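Local coordinates for protein VP2 (Primate bocaparvovirus 1, PDB 7L0Y) that forms the icosahedral T=1 capsid of human bocavirus 1, which is built from 60 copies of the capsid proteins, at residues A102-I107 and E217-F222; I134-E139 and G423-K428; N228-Y233 and T513-V518; S354-R359 and V384-P389. All blocks are in the same frame, centred on the assembly; numbering follows the deposited sequence.

Contact 1. Residues A102-I107 and E217-F222; sequences AMQVKI and EFTFNF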
loop_
_atom_site.group_PDB
_atom_site.type_symbol
_atom_site.label_atom_id
_atom_site.label_comp_id
_atom_site.label_asym_id
_atom_site.label_seq_id
_atom_site.Cartn_x
_atom_site.Cartn_y
_atom_site.Cartn_z
ATOM N N ALA A 102 80.578 -20.107 24.809
ATOM C CA ALA A 102 80.028 -19.230 25.826
ATOM C C ALA A 102 80.668 -19.566 27.160
ATOM O O ALA A 102 81.046 -20.710 27.413
ATOM C CB ALA A 102 78.511 -19.362 25.919
ATOM N N MET A 103 80.801 -18.555 28.007
ATOM C CA MET A 103 81.389 -18.726 29.324
ATOM C C MET A 103 80.519 -18.023 30.350
ATOM O O MET A 103 79.976 -16.951 30.088
ATOM C CB MET A 103 82.806 -18.179 29.365
ATOM C CG MET A 103 83.535 -18.419 30.661
ATOM S SD MET A 103 85.256 -17.921 30.527
ATOM C CE MET A 103 85.841 -18.217 32.188
ATOM N N GLN A 104 80.368 -18.646 31.509
ATOM C CA GLN A 104 79.554 -18.098 32.582
ATOM C C GLN A 104 80.286 -18.333 33.890
ATOM O O GLN A 104 80.615 -19.475 34.215
ATOM C CB GLN A 104 78.181 -18.760 32.591
ATOM C CG GLN A 104 77.165 -18.141 33.495
ATOM C CD GLN A 104 75.810 -18.778 33.305
ATOM O OE1 GLN A 104 75.633 -19.622 32.429
ATOM N NE2 GLN A 104 74.846 -18.389 34.127
ATOM N N VAL A 105 80.549 -17.267 34.633
ATOM C CA VAL A 105 81.224 -17.356 35.920
ATOM C C VAL A 105 80.302 -16.803 36.991
ATOM O O VAL A 105 79.781 -15.694 36.854
ATOM C CB VAL A 105 82.564 -16.606 35.918
ATOM C CG1 VAL A 105 83.158 -16.617 37.300
ATOM C CG2 VAL A 105 83.519 -17.246 34.951
ATOM N N LYS A 106 80.099 -17.575 38.050
ATOM C CA LYS A 106 79.373 -17.127 39.226
ATOM C C LYS A 106 80.315 -17.106 40.417
ATOM O O LYS A 106 81.113 -18.025 40.595
ATOM C CB LYS A 106 78.185 -18.030 39.530
ATOM C CG LYS A 106 77.105 -18.008 38.493
ATOM C CD LYS A 106 76.014 -18.983 38.855
ATOM C CE LYS A 106 74.885 -18.968 37.851
ATOM N NZ LYS A 106 73.850 -19.973 38.201
ATOM N N ILE A 107 80.221 -16.056 41.222
ATOM C CA ILE A 107 80.874 -15.984 42.520
ATOM C C ILE A 107 79.777 -15.880 43.561
ATOM O O ILE A 107 78.954 -14.964 43.505
ATOM C CB ILE A 107 81.841 -14.792 42.606
ATOM C CG1 ILE A 107 82.952 -14.952 41.577
ATOM C CG2 ILE A 107 82.436 -14.698 43.981
ATOM C CD1 ILE A 107 83.776 -13.733 41.372
ATOM N N GLU A 217 77.561 -12.651 39.001
ATOM C CA GLU A 217 77.664 -13.532 37.849
ATOM C C GLU A 217 78.174 -12.771 36.634
ATOM O O GLU A 217 77.732 -11.657 36.361
ATOM C CB GLU A 217 76.313 -14.160 37.554
ATOM C CG GLU A 217 76.311 -15.146 36.427
ATOM C CD GLU A 217 74.946 -15.758 36.229
ATOM O OE1 GLU A 217 74.025 -15.420 37.000
ATOM O OE2 GLU A 217 74.783 -16.559 35.287
ATOM N N PHE A 218 79.095 -13.387 35.901
ATOM C CA PHE A 218 79.670 -12.822 34.689
ATOM C C PHE A 218 79.456 -13.779 33.530
ATOM O O PHE A 218 79.579 -14.992 33.689
ATOM C CB PHE A 218 81.163 -12.559 34.860
ATOM C CG PHE A 218 81.481 -11.611 35.959
ATOM C CD1 PHE A 218 81.409 -10.254 35.759
ATOM C CD2 PHE A 218 81.833 -12.078 37.205
ATOM C CE1 PHE A 218 81.688 -9.387 36.773
ATOM C CE2 PHE A 218 82.112 -11.209 38.222
ATOM C CZ PHE A 218 82.044 -9.861 38.004
ATOM N N THR A 219 79.133 -13.237 32.362
ATOM C CA THR A 219 79.015 -14.029 31.150
ATOM C C THR A 219 79.915 -13.464 30.065
ATOM O O THR A 219 80.180 -12.264 30.006
ATOM C CB THR A 219 77.574 -14.099 30.638
ATOM O OG1 THR A 219 77.057 -12.777 30.463
ATOM C CG2 THR A 219 76.701 -14.871 31.599
ATOM N N PHE A 220 80.398 -14.359 29.213
ATOM C CA PHE A 220 81.310 -13.992 28.147
ATOM C C PHE A 220 81.004 -14.860 26.940
ATOM O O PHE A 220 80.829 -16.069 27.077
ATOM C CB PHE A 220 82.763 -14.175 28.591
ATOM C CG PHE A 220 83.765 -13.809 27.552
ATOM C CD1 PHE A 220 84.150 -12.497 27.380
ATOM C CD2 PHE A 220 84.325 -14.778 26.739
ATOM C CE1 PHE A 220 85.070 -12.161 26.430
ATOM C CE2 PHE A 220 85.241 -14.444 25.782
ATOM C CZ PHE A 220 85.614 -13.136 25.628
ATOM N N ASN A 221 80.943 -14.245 25.769
ATOM C CA ASN A 221 80.741 -14.970 24.521
ATOM C C ASN A 221 82.049 -14.991 23.752
ATOM O O ASN A 221 82.517 -13.952 23.283
ATOM C CB ASN A 221 79.629 -14.349 23.688
ATOM C CG ASN A 221 78.278 -14.536 24.310
ATOM O OD1 ASN A 221 77.512 -13.591 24.456
ATOM N ND2 ASN A 221 77.969 -15.767 24.675
ATOM N N PHE A 222 82.638 -16.173 23.638
ATOM C CA PHE A 222 83.814 -16.353 22.805
ATOM C C PHE A 222 83.455 -16.232 21.335
ATOM O O PHE A 222 82.504 -16.852 20.857
ATOM C CB PHE A 222 84.431 -17.724 23.042
ATOM C CG PHE A 222 85.059 -17.900 24.376
ATOM C CD1 PHE A 222 86.392 -17.596 24.570
ATOM C CD2 PHE A 222 84.328 -18.387 25.437
ATOM C CE1 PHE A 222 86.981 -17.774 25.789
ATOM C CE2 PHE A 222 84.913 -18.564 26.661
ATOM C CZ PHE A 222 86.237 -18.254 26.842
#
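Val105 and Phe218 face each other as an antiparallel hydrogen-bonded pair. Val105 N donates to Phe218 O at 2.6 Å, and Phe218 N donates back to Val105 O. Both bonds are almost straight, at 171° and 172°. Met103 and Phe220 form the next such pair, with Met103 N to Phe220 O at 2.7 Å; both bonds of this pair are less straight. The CA atoms of Gln104 and Thr219, which lie between these pairs, add weaker CA-H...O contacts to Phe218 O and Met103 O.

The side chains alternate between two faces. On one, Met103 runs fully extended, with CG turned away from its own N (chi1 -175°). Its CB meets Phe222 CE2 at 3.4 Å. Its sulfur makes an oblique Met-aromatic contact, SD lying 4.9 Å from the centroid of the Phe222 ring. Phe220 CE2 lies over one face of that ring. Ile107 CD1 reaches the edge of the Phe218 ring, 4.4 Å from CE2. On the other face, the Glu217 and Lys106 chains run side by side, CG to CG at 3.6 Å, and Gln104 CG meets Thr219 CG2.

Strand 446-462 flanks Ala102-Ile107 on its other side. This fits the BIDG sheet of the parvovirus jelly roll, with these segments as strands D and G. Glu217 pairs with a strand of a second subunit, so the sheet continues across that interface.

The chemistry is two-sided. The face with Met103, Val105 and Phe218 is apolar and packs into the barrel. The face with Gln104, Lys106 and Glu217 is polar and points toward the capsid interior.

Contact 2. Residues I134-E139 and G423-K428; sequences IFCDGE and GTIFIK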
loop_
_atom_site.group_PDB
_atom_site.type_symbol
_atom_site.label_atom_id
_atom_site.label_comp_id
_atom_site.label_asym_id
_atom_site.label_seq_id
_atom_site.Cartn_x
_atom_site.Cartn_y
_atom_site.Cartn_z
ATOM N N ILE A 134 84.229 -6.771 43.857
ATOM C CA ILE A 134 84.387 -7.654 42.715
ATOM C C ILE A 134 84.088 -6.850 41.468
ATOM O O ILE A 134 83.063 -6.169 41.396
ATOM C CB ILE A 134 83.454 -8.876 42.796
ATOM C CG1 ILE A 134 83.799 -9.735 44.006
ATOM C CG2 ILE A 134 83.567 -9.711 41.549
ATOM C CD1 ILE A 134 82.777 -10.765 44.320
ATOM N N PHE A 135 84.979 -6.915 40.492
ATOM C CA PHE A 135 84.604 -6.451 39.173
ATOM C C PHE A 135 85.425 -7.210 38.153
ATOM O O PHE A 135 86.536 -7.658 38.431
ATOM C CB PHE A 135 84.800 -4.944 39.008
ATOM C CG PHE A 135 86.218 -4.535 38.895
ATOM C CD1 PHE A 135 86.768 -4.267 37.661
ATOM C CD2 PHE A 135 87.019 -4.481 40.003
ATOM C CE1 PHE A 135 88.068 -3.909 37.547
ATOM C CE2 PHE A 135 88.319 -4.126 39.889
ATOM C CZ PHE A 135 88.842 -3.839 38.661
ATOM N N CYS A 136 84.850 -7.361 36.973
ATOM C CA CYS A 136 85.531 -7.914 35.821
ATOM C C CYS A 136 86.020 -6.755 34.975
ATOM O O CYS A 136 85.298 -5.775 34.786
ATOM C CB CYS A 136 84.593 -8.820 35.024
ATOM S SG CYS A 136 85.289 -9.647 33.584
ATOM N N ASP A 137 87.236 -6.860 34.476
ATOM C CA ASP A 137 87.743 -5.889 33.524
ATOM C C ASP A 137 87.597 -6.540 32.156
ATOM O O ASP A 137 88.446 -7.324 31.736
ATOM C CB ASP A 137 89.192 -5.547 33.849
ATOM C CG ASP A 137 89.741 -4.426 33.000
ATOM O OD1 ASP A 137 88.967 -3.771 32.275
ATOM O OD2 ASP A 137 90.966 -4.222 33.033
ATOM N N GLY A 138 86.544 -6.170 31.439
ATOM C CA GLY A 138 86.276 -6.780 30.157
ATOM C C GLY A 138 86.730 -5.896 29.025
ATOM O O GLY A 138 86.949 -6.349 27.902
ATOM N N GLU A 139 86.885 -4.618 29.335
ATOM C CA GLU A 139 87.425 -3.656 28.397
ATOM C C GLU A 139 88.931 -3.736 28.305
ATOM O O GLU A 139 89.511 -3.125 27.405
ATOM C CB GLU A 139 87.016 -2.251 28.818
ATOM C CG GLU A 139 85.532 -1.994 28.751
ATOM C CD GLU A 139 85.170 -0.645 29.332
ATOM O OE1 GLU A 139 86.042 -0.032 29.983
ATOM O OE2 GLU A 139 84.022 -0.194 29.133
ATOM N N GLY A 423 87.446 -11.325 30.404
ATOM C CA GLY A 423 88.003 -10.326 31.295
ATOM C C GLY A 423 88.422 -10.938 32.618
ATOM O O GLY A 423 87.830 -11.910 33.091
ATOM N N THR A 424 89.461 -10.369 33.210
ATOM C CA THR A 424 89.896 -10.804 34.526
ATOM C C THR A 424 88.923 -10.319 35.586
ATOM O O THR A 424 88.532 -9.153 35.598
ATOM C CB THR A 424 91.293 -10.280 34.827
ATOM O OG1 THR A 424 92.222 -10.853 33.903
ATOM C CG2 THR A 424 91.700 -10.635 36.230
ATOM N N ILE A 425 88.534 -11.215 36.477
ATOM C CA ILE A 425 87.733 -10.846 37.629
ATOM C C ILE A 425 88.679 -10.505 38.766
ATOM O O ILE A 425 89.458 -11.348 39.215
ATOM C CB ILE A 425 86.775 -11.971 38.026
ATOM C CG1 ILE A 425 85.814 -12.260 36.886
ATOM C CG2 ILE A 425 86.001 -11.577 39.257
ATOM C CD1 ILE A 425 85.094 -13.549 37.047
ATOM N N PHE A 426 88.630 -9.261 39.212
ATOM C CA PHE A 426 89.411 -8.805 40.344
ATOM C C PHE A 426 88.546 -8.837 41.585
ATOM O O PHE A 426 87.359 -8.512 41.532
ATOM C CB PHE A 426 89.937 -7.397 40.115
ATOM C CG PHE A 426 90.911 -7.302 39.012
ATOM C CD1 PHE A 426 92.241 -7.580 39.229
ATOM C CD2 PHE A 426 90.506 -6.936 37.752
ATOM C CE1 PHE A 426 93.140 -7.487 38.216
ATOM C CE2 PHE A 426 91.409 -6.842 36.743
ATOM C CZ PHE A 426 92.729 -7.118 36.977
ATOM N N ILE A 427 89.137 -9.227 42.695
ATOM C CA ILE A 427 88.427 -9.300 43.955
ATOM C C ILE A 427 89.364 -8.859 45.061
ATOM O O ILE A 427 90.531 -9.255 45.094
ATOM C CB ILE A 427 87.880 -10.718 44.202
ATOM C CG1 ILE A 427 87.169 -10.820 45.544
ATOM C CG2 ILE A 427 88.961 -11.716 44.090
ATOM C CD1 ILE A 427 86.496 -12.134 45.745
ATOM N N LYS A 428 88.873 -7.995 45.929
ATOM C CA LYS A 428 89.549 -7.754 47.187
ATOM C C LYS A 428 88.472 -7.562 48.227
ATOM O O LYS A 428 87.322 -7.288 47.893
ATOM C CB LYS A 428 90.464 -6.530 47.169
ATOM C CG LYS A 428 89.745 -5.235 47.087
ATOM C CD LYS A 428 90.704 -4.087 47.126
ATOM C CE LYS A 428 89.948 -2.767 47.111
ATOM N NZ LYS A 428 89.191 -2.543 48.357
#
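Phe135 holds CG between its N and its carbonyl carbon (chi1 73°), while Phe426 sets CG opposite its carbonyl carbon (chi1 -66°). Both side chains lie on the same face of the strand pair, and with these torsions they cross obliquely there. The ring planes are nearly parallel (25°) but displaced, with centroids 5.3 Å apart and little overlap. Phe135 CZ touches Phe426 CD2 at 3.6 Å. Asp137 CB sits at the edge of the Phe426 ring.

The backbones beneath are an antiparallel hydrogen-bonded pair. Phe135 N donates to Phe426 O at 3.0 Å, and Phe426 N donates to Phe135 O at 2.8 Å. Asp137 N adds a bond to Thr424 O.

The opposite face is aliphatic. Ile134 CG2 meets Ile425 CG2 at 3.8 Å, and its CG1 lies alongside Ile427 CG1. Cys136 SG rests near Gly423 O. The Asp137 carboxylate turns to the backbone N atoms of Ala141 and Tyr142.

The pair matches strands E and H of the jelly-roll CHEF sheet. Strand 71-74 bonds to the other edge of 424-429, and Gln208 of strand 208-210 bonds to Ile134. From the facing sheet, Phe218 and Ile107 pack onto Ile134 and Ile425, and Val105 onto Ile425.

Contact 3. Residues N228-Y233 and T513-V518; sequences NNERAY and TNINKV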
loop_
_atom_site.group_PDB
_atom_site.type_symbol
_atom_site.label_atom_id
_atom_site.label_comp_id
_atom_site.label_asym_id
_atom_site.label_seq_id
_atom_site.Cartn_x
_atom_site.Cartn_y
_atom_site.Cartn_z
ATOM N N ASN A 228 92.588 -27.260 16.492
ATOM C CA ASN A 228 92.383 -28.435 15.671
ATOM C C ASN A 228 93.077 -29.640 16.277
ATOM O O ASN A 228 94.227 -29.568 16.706
ATOM C CB ASN A 228 92.920 -28.192 14.267
ATOM C CG ASN A 228 92.233 -27.047 13.579
ATOM O OD1 ASN A 228 92.881 -26.135 13.084
ATOM N ND2 ASN A 228 90.915 -27.087 13.537
ATOM N N ASN A 229 92.365 -30.753 16.326
ATOM C CA ASN A 229 92.950 -32.013 16.732
ATOM C C ASN A 229 92.986 -32.907 15.496
ATOM O O ASN A 229 92.042 -33.637 15.207
ATOM C CB ASN A 229 92.119 -32.619 17.858
ATOM C CG ASN A 229 92.740 -33.832 18.466
ATOM O OD1 ASN A 229 93.953 -33.964 18.525
ATOM N ND2 ASN A 229 91.903 -34.740 18.925
ATOM N N GLU A 230 94.120 -32.899 14.807
ATOM C CA GLU A 230 94.332 -33.712 13.621
ATOM C C GLU A 230 95.818 -33.885 13.386
ATOM O O GLU A 230 96.617 -32.998 13.684
ATOM C CB GLU A 230 93.691 -33.115 12.364
ATOM C CG GLU A 230 92.205 -33.352 12.214
ATOM C CD GLU A 230 91.630 -32.608 11.035
ATOM O OE1 GLU A 230 92.287 -31.661 10.560
ATOM O OE2 GLU A 230 90.549 -32.992 10.548
ATOM N N ARG A 231 96.170 -35.005 12.782
ATOM C CA ARG A 231 97.552 -35.355 12.527
ATOM C C ARG A 231 97.771 -35.455 11.029
ATOM O O ARG A 231 96.973 -36.070 10.318
ATOM C CB ARG A 231 97.910 -36.682 13.180
ATOM C CG ARG A 231 99.376 -36.999 13.125
ATOM C CD ARG A 231 99.653 -38.345 13.713
ATOM N NE ARG A 231 99.251 -39.418 12.817
ATOM C CZ ARG A 231 100.062 -39.971 11.925
ATOM N NH1 ARG A 231 99.626 -40.942 11.144
ATOM N NH2 ARG A 231 101.317 -39.568 11.840
ATOM N N ALA A 232 98.847 -34.848 10.555
ATOM C CA ALA A 232 99.329 -35.086 9.206
ATOM C C ALA A 232 100.153 -36.364 9.199
ATOM O O ALA A 232 101.143 -36.471 9.925
ATOM C CB ALA A 232 100.166 -33.911 8.713
ATOM N N TYR A 233 99.732 -37.339 8.396
ATOM C CA TYR A 233 100.493 -38.573 8.286
ATOM C C TYR A 233 101.657 -38.456 7.317
ATOM O O TYR A 233 102.594 -39.252 7.397
ATOM C CB TYR A 233 99.580 -39.731 7.878
ATOM C CG TYR A 233 98.938 -39.587 6.525
ATOM C CD1 TYR A 233 99.579 -40.029 5.383
ATOM C CD2 TYR A 233 97.679 -39.039 6.394
ATOM C CE1 TYR A 233 99.003 -39.908 4.159
ATOM C CE2 TYR A 233 97.091 -38.914 5.170
ATOM C CZ TYR A 233 97.756 -39.349 4.055
ATOM O OH TYR A 233 97.166 -39.222 2.825
ATOM N N THR A 513 97.807 -35.786 17.764
ATOM C CA THR A 513 98.526 -37.045 17.767
ATOM C C THR A 513 97.710 -38.245 17.315
ATOM O O THR A 513 98.275 -39.333 17.195
ATOM C CB THR A 513 99.097 -37.313 19.167
ATOM O OG1 THR A 513 99.801 -38.559 19.184
ATOM C CG2 THR A 513 98.007 -37.319 20.188
ATOM N N ASN A 514 96.421 -38.086 17.038
ATOM C CA ASN A 514 95.505 -39.214 16.968
ATOM C C ASN A 514 94.746 -39.296 15.655
ATOM O O ASN A 514 94.871 -40.281 14.928
ATOM C CB ASN A 514 94.492 -39.147 18.120
ATOM C CG ASN A 514 95.111 -39.395 19.473
ATOM O OD1 ASN A 514 96.209 -39.930 19.592
ATOM N ND2 ASN A 514 94.380 -39.042 20.513
ATOM N N ILE A 515 93.932 -38.297 15.356
ATOM C CA ILE A 515 93.014 -38.336 14.227
ATOM C C ILE A 515 93.758 -37.889 12.981
ATOM O O ILE A 515 94.286 -36.777 12.930
ATOM C CB ILE A 515 91.796 -37.442 14.495
ATOM C CG1 ILE A 515 91.061 -37.945 15.737
ATOM C CG2 ILE A 515 90.880 -37.431 13.302
ATOM C CD1 ILE A 515 90.097 -36.957 16.326
ATOM N N ASN A 516 93.801 -38.749 11.972
ATOM C CA ASN A 516 94.508 -38.417 10.747
ATOM C C ASN A 516 93.662 -37.526 9.850
ATOM O O ASN A 516 92.439 -37.644 9.790
ATOM C CB ASN A 516 94.890 -39.681 9.984
ATOM C CG ASN A 516 95.953 -40.475 10.681
ATOM O OD1 ASN A 516 96.702 -39.942 11.489
ATOM N ND2 ASN A 516 96.037 -41.757 10.367
ATOM N N LYS A 517 94.336 -36.627 9.147
ATOM C CA LYS A 517 93.737 -35.831 8.091
ATOM C C LYS A 517 94.504 -36.085 6.804
ATOM O O LYS A 517 95.699 -36.385 6.837
ATOM C CB LYS A 517 93.749 -34.347 8.438
ATOM C CG LYS A 517 95.130 -33.784 8.649
ATOM C CD LYS A 517 95.075 -32.336 9.052
ATOM C CE LYS A 517 96.452 -31.804 9.362
ATOM N NZ LYS A 517 96.390 -30.384 9.762
ATOM N N VAL A 518 93.805 -35.965 5.686
ATOM C CA VAL A 518 94.413 -36.112 4.384
ATOM C C VAL A 518 94.828 -34.700 4.027
ATOM O O VAL A 518 94.031 -33.779 4.137
ATOM C CB VAL A 518 93.409 -36.636 3.337
ATOM C CG1 VAL A 518 93.965 -36.470 1.935
ATOM C CG2 VAL A 518 93.070 -38.090 3.599
#
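Asn516 OD1 is gripped twice by the guanidinium of Arg231. Arg231 NE donates to it at 2.9 Å, with a bent N-H...O angle of 134°. Arg231 NH1 adds a weak bond at 3.1 Å to the same Asn516 oxygen. The oxygen is tilted from the guanidinium plane as seen from NE, and the amide is turned steeply against the guanidinium, by 62°. A bend at chi3 (75°) in the otherwise extended Arg231 chain lays it beside Asn516, both pointing the same way. The remaining nitrogen, NH2, bonds to Leu355 O. Two acceptors, reached by three bonds of which one is weak, thus limit the rotation of this buried group.

The backbones run as a short, weakly bonded parallel pair around Arg231. Its N donates to Ile515 O at 2.6 Å, and Lys517 N donates to Arg231 O at 2.9 Å.

Glu230 and Lys517 cross at about a right angle. Glu230 OE1 touches Lys517 CD at 3.2 Å but stays 4.4 Å from Lys517 NZ, beyond a salt bridge. The extended lysine instead carries its ammonium to Asp386, with which it forms a salt bridge, and to Arg402 O of a neighbouring subunit. Tyr233 lays CE2 against Lys517 O. Asn229 ND2, which bonds to Thr92 O, also meets Ile515 CD1.

This contact sets the C-terminal tail against the end of strand 215-232, which corresponds to strand G of the jelly roll, with strand 95-118 alongside and the loop around Ser356 and Met357 bonded to Ala232.

Contact 4. Residues S354-R359 and V384-P389; sequences SLSMLR and VWDRFP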
loop_
_atom_site.group_PDB
_atom_site.type_symbol
_atom_site.label_atom_id
_atom_site.label_comp_id
_atom_site.label_asym_id
_atom_site.label_seq_id
_atom_site.Cartn_x
_atom_site.Cartn_y
_atom_site.Cartn_z
ATOM N N SER A 354 104.957 -34.864 18.364
ATOM C CA SER A 354 103.608 -35.388 18.222
ATOM C C SER A 354 103.487 -36.388 17.088
ATOM O O SER A 354 102.431 -37.009 16.944
ATOM C CB SER A 354 102.617 -34.246 17.991
ATOM O OG SER A 354 102.881 -33.578 16.771
ATOM N N LEU A 355 104.536 -36.544 16.284
ATOM C CA LEU A 355 104.538 -37.446 15.137
ATOM C C LEU A 355 103.523 -37.006 14.090
ATOM O O LEU A 355 103.082 -37.792 13.255
ATOM C CB LEU A 355 104.297 -38.891 15.571
ATOM C CG LEU A 355 105.536 -39.695 15.947
ATOM C CD1 LEU A 355 106.284 -39.055 17.086
ATOM C CD2 LEU A 355 105.109 -41.089 16.330
ATOM N N SER A 356 103.167 -35.728 14.129
ATOM C CA SER A 356 102.436 -35.069 13.061
ATOM C C SER A 356 103.449 -34.515 12.074
ATOM O O SER A 356 104.492 -33.994 12.476
ATOM C CB SER A 356 101.550 -33.948 13.603
ATOM O OG SER A 356 100.877 -33.270 12.559
ATOM N N MET A 357 103.148 -34.636 10.788
ATOM C CA MET A 357 104.131 -34.275 9.782
ATOM C C MET A 357 104.055 -32.814 9.378
ATOM O O MET A 357 104.780 -32.406 8.468
ATOM C CB MET A 357 103.972 -35.167 8.562
ATOM C CG MET A 357 104.264 -36.627 8.813
ATOM S SD MET A 357 105.963 -36.977 9.274
ATOM C CE MET A 357 105.785 -37.291 11.025
ATOM N N LEU A 358 103.196 -32.024 10.009
ATOM C CA LEU A 358 103.252 -30.576 9.904
ATOM C C LEU A 358 104.035 -29.942 11.035
ATOM O O LEU A 358 104.119 -28.715 11.104
ATOM C CB LEU A 358 101.849 -29.989 9.838
ATOM C CG LEU A 358 101.188 -30.143 8.478
ATOM C CD1 LEU A 358 99.738 -29.758 8.538
ATOM C CD2 LEU A 358 101.928 -29.253 7.507
ATOM N N ARG A 359 104.603 -30.743 11.919
ATOM C CA ARG A 359 105.501 -30.259 12.948
ATOM C C ARG A 359 106.881 -30.827 12.677
ATOM O O ARG A 359 107.071 -31.634 11.768
ATOM C CB ARG A 359 105.021 -30.665 14.345
ATOM C CG ARG A 359 103.662 -30.118 14.726
ATOM C CD ARG A 359 103.710 -28.643 15.033
ATOM N NE ARG A 359 104.490 -28.360 16.229
ATOM C CZ ARG A 359 104.777 -27.141 16.660
ATOM N NH1 ARG A 359 104.343 -26.083 15.999
ATOM N NH2 ARG A 359 105.491 -26.980 17.757
ATOM N N VAL A 384 103.476 -23.767 5.362
ATOM C CA VAL A 384 102.330 -24.342 6.046
ATOM C C VAL A 384 102.860 -25.110 7.241
ATOM O O VAL A 384 103.882 -25.792 7.140
ATOM C CB VAL A 384 101.491 -25.252 5.126
ATOM C CG1 VAL A 384 100.882 -24.448 3.995
ATOM C CG2 VAL A 384 102.327 -26.374 4.568
ATOM N N TRP A 385 102.203 -24.959 8.380
ATOM C CA TRP A 385 102.620 -25.690 9.560
ATOM C C TRP A 385 101.424 -25.862 10.472
ATOM O O TRP A 385 100.476 -25.079 10.432
ATOM C CB TRP A 385 103.770 -24.980 10.282
ATOM C CG TRP A 385 103.439 -23.636 10.854
ATOM C CD1 TRP A 385 103.101 -23.368 12.135
ATOM C CD2 TRP A 385 103.395 -22.386 10.160
ATOM N NE1 TRP A 385 102.862 -22.037 12.297
ATOM C CE2 TRP A 385 103.037 -21.406 11.096
ATOM C CE3 TRP A 385 103.629 -22.000 8.840
ATOM C CZ2 TRP A 385 102.903 -20.066 10.761
ATOM C CZ3 TRP A 385 103.494 -20.676 8.507
ATOM C CH2 TRP A 385 103.133 -19.722 9.463
ATOM N N ASP A 386 101.498 -26.822 11.376
ATOM C CA ASP A 386 100.425 -26.988 12.337
ATOM C C ASP A 386 100.830 -26.268 13.615
ATOM O O ASP A 386 102.004 -25.999 13.831
ATOM C CB ASP A 386 100.150 -28.463 12.607
ATOM C CG ASP A 386 98.990 -28.998 11.791
ATOM O OD1 ASP A 386 98.421 -28.240 10.978
ATOM O OD2 ASP A 386 98.640 -30.184 11.973
ATOM N N ARG A 387 99.856 -25.948 14.461
ATOM C CA ARG A 387 100.127 -25.286 15.736
ATOM C C ARG A 387 100.739 -26.264 16.720
ATOM O O ARG A 387 100.597 -27.473 16.577
ATOM C CB ARG A 387 98.856 -24.704 16.366
ATOM C CG ARG A 387 98.083 -23.719 15.511
ATOM C CD ARG A 387 97.242 -22.770 16.355
ATOM N NE ARG A 387 98.057 -21.785 17.058
ATOM C CZ ARG A 387 98.100 -21.634 18.376
ATOM N NH1 ARG A 387 97.347 -22.390 19.161
ATOM N NH2 ARG A 387 98.887 -20.716 18.908
ATOM N N PHE A 388 101.436 -25.734 17.714
ATOM C CA PHE A 388 102.019 -26.565 18.751
ATOM C C PHE A 388 100.919 -27.410 19.383
ATOM O O PHE A 388 99.881 -26.890 19.775
ATOM C CB PHE A 388 102.673 -25.698 19.814
ATOM C CG PHE A 388 103.187 -26.474 20.979
ATOM C CD1 PHE A 388 104.327 -27.241 20.860
ATOM C CD2 PHE A 388 102.523 -26.452 22.189
ATOM C CE1 PHE A 388 104.804 -27.968 21.926
ATOM C CE2 PHE A 388 103.000 -27.168 23.263
ATOM C CZ PHE A 388 104.138 -27.935 23.128
ATOM N N PRO A 389 101.122 -28.728 19.444
ATOM C CA PRO A 389 100.091 -29.585 20.039
ATOM C C PRO A 389 99.897 -29.234 21.501
ATOM O O PRO A 389 100.824 -29.323 22.302
ATOM C CB PRO A 389 100.666 -30.993 19.870
ATOM C CG PRO A 389 101.691 -30.853 18.800
ATOM C CD PRO A 389 102.287 -29.509 19.010
#
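This is a buried loop-to-loop contact inside the long GH loop of the parvovirus jelly roll, between strands 215-232 and 424-429. A type I beta turn, Ser356 to Arg359, packs against the chain that leaves the short strand 384-385. Two hydrogen bonds cross it. Asp386 N donates to Leu358 O at 3.2 Å. The N-H is straight on the oxygen, but the donor stands well above the carbonyl plane. Arg359 NH1 donates to Asp386 O, also at 3.2 Å, with that oxygen near the guanidinium plane. Together they hold the backbone of Asp386 at both its N and its O.

Leu358 packs beside these bonds. Its CD1 lies next to the Asp386 carboxylate, and its CD2 meets Val384 CG2 at 4.1 Å. The carboxylate itself has a polar partner across the subunit boundary: Asp404 N of a neighbouring subunit bonds to OD1. Val384 and Trp385 pair with a strand of that subunit, so the contact backs directly onto a subunit interface. Further along, Pro389 CG touches Ser354 OG at 3.6 Å.

Arg359 carries most of the side-chain contact. Bends at chi2 (-74°) and chi3 (-66°) fold it back over the chain 386-389. Its NE meets Pro389 CD. Its NH2 lies at the edge of the Phe388 ring, 3.3 Å from CD1, with ring and guanidinium planes 72° apart. One face of the guanidinium is covered by Phe388 CA, which sits 3.5 Å above the plane and directly over its centre.

From the N terminus, contact 1 opens on strand 95-118 and closes on 215-232. Contact 2 opens inside that loop, at 134-139, and closes far later at 423-428, so the two cross. They touch across the barrel, where their apolar faces pack together. Contact 3 opens just after contact 1 closes, on the same strand, and closes near the C terminus. It also crosses contact 2. Contact 4 is nested inside both contact 2 and contact 3. It abuts contact 3, with centres about 9 Å apart, tying the GH loop to the end of strand 215-232 and, beside it, to the C-terminal tail. Both of these touch the same neighbouring subunit.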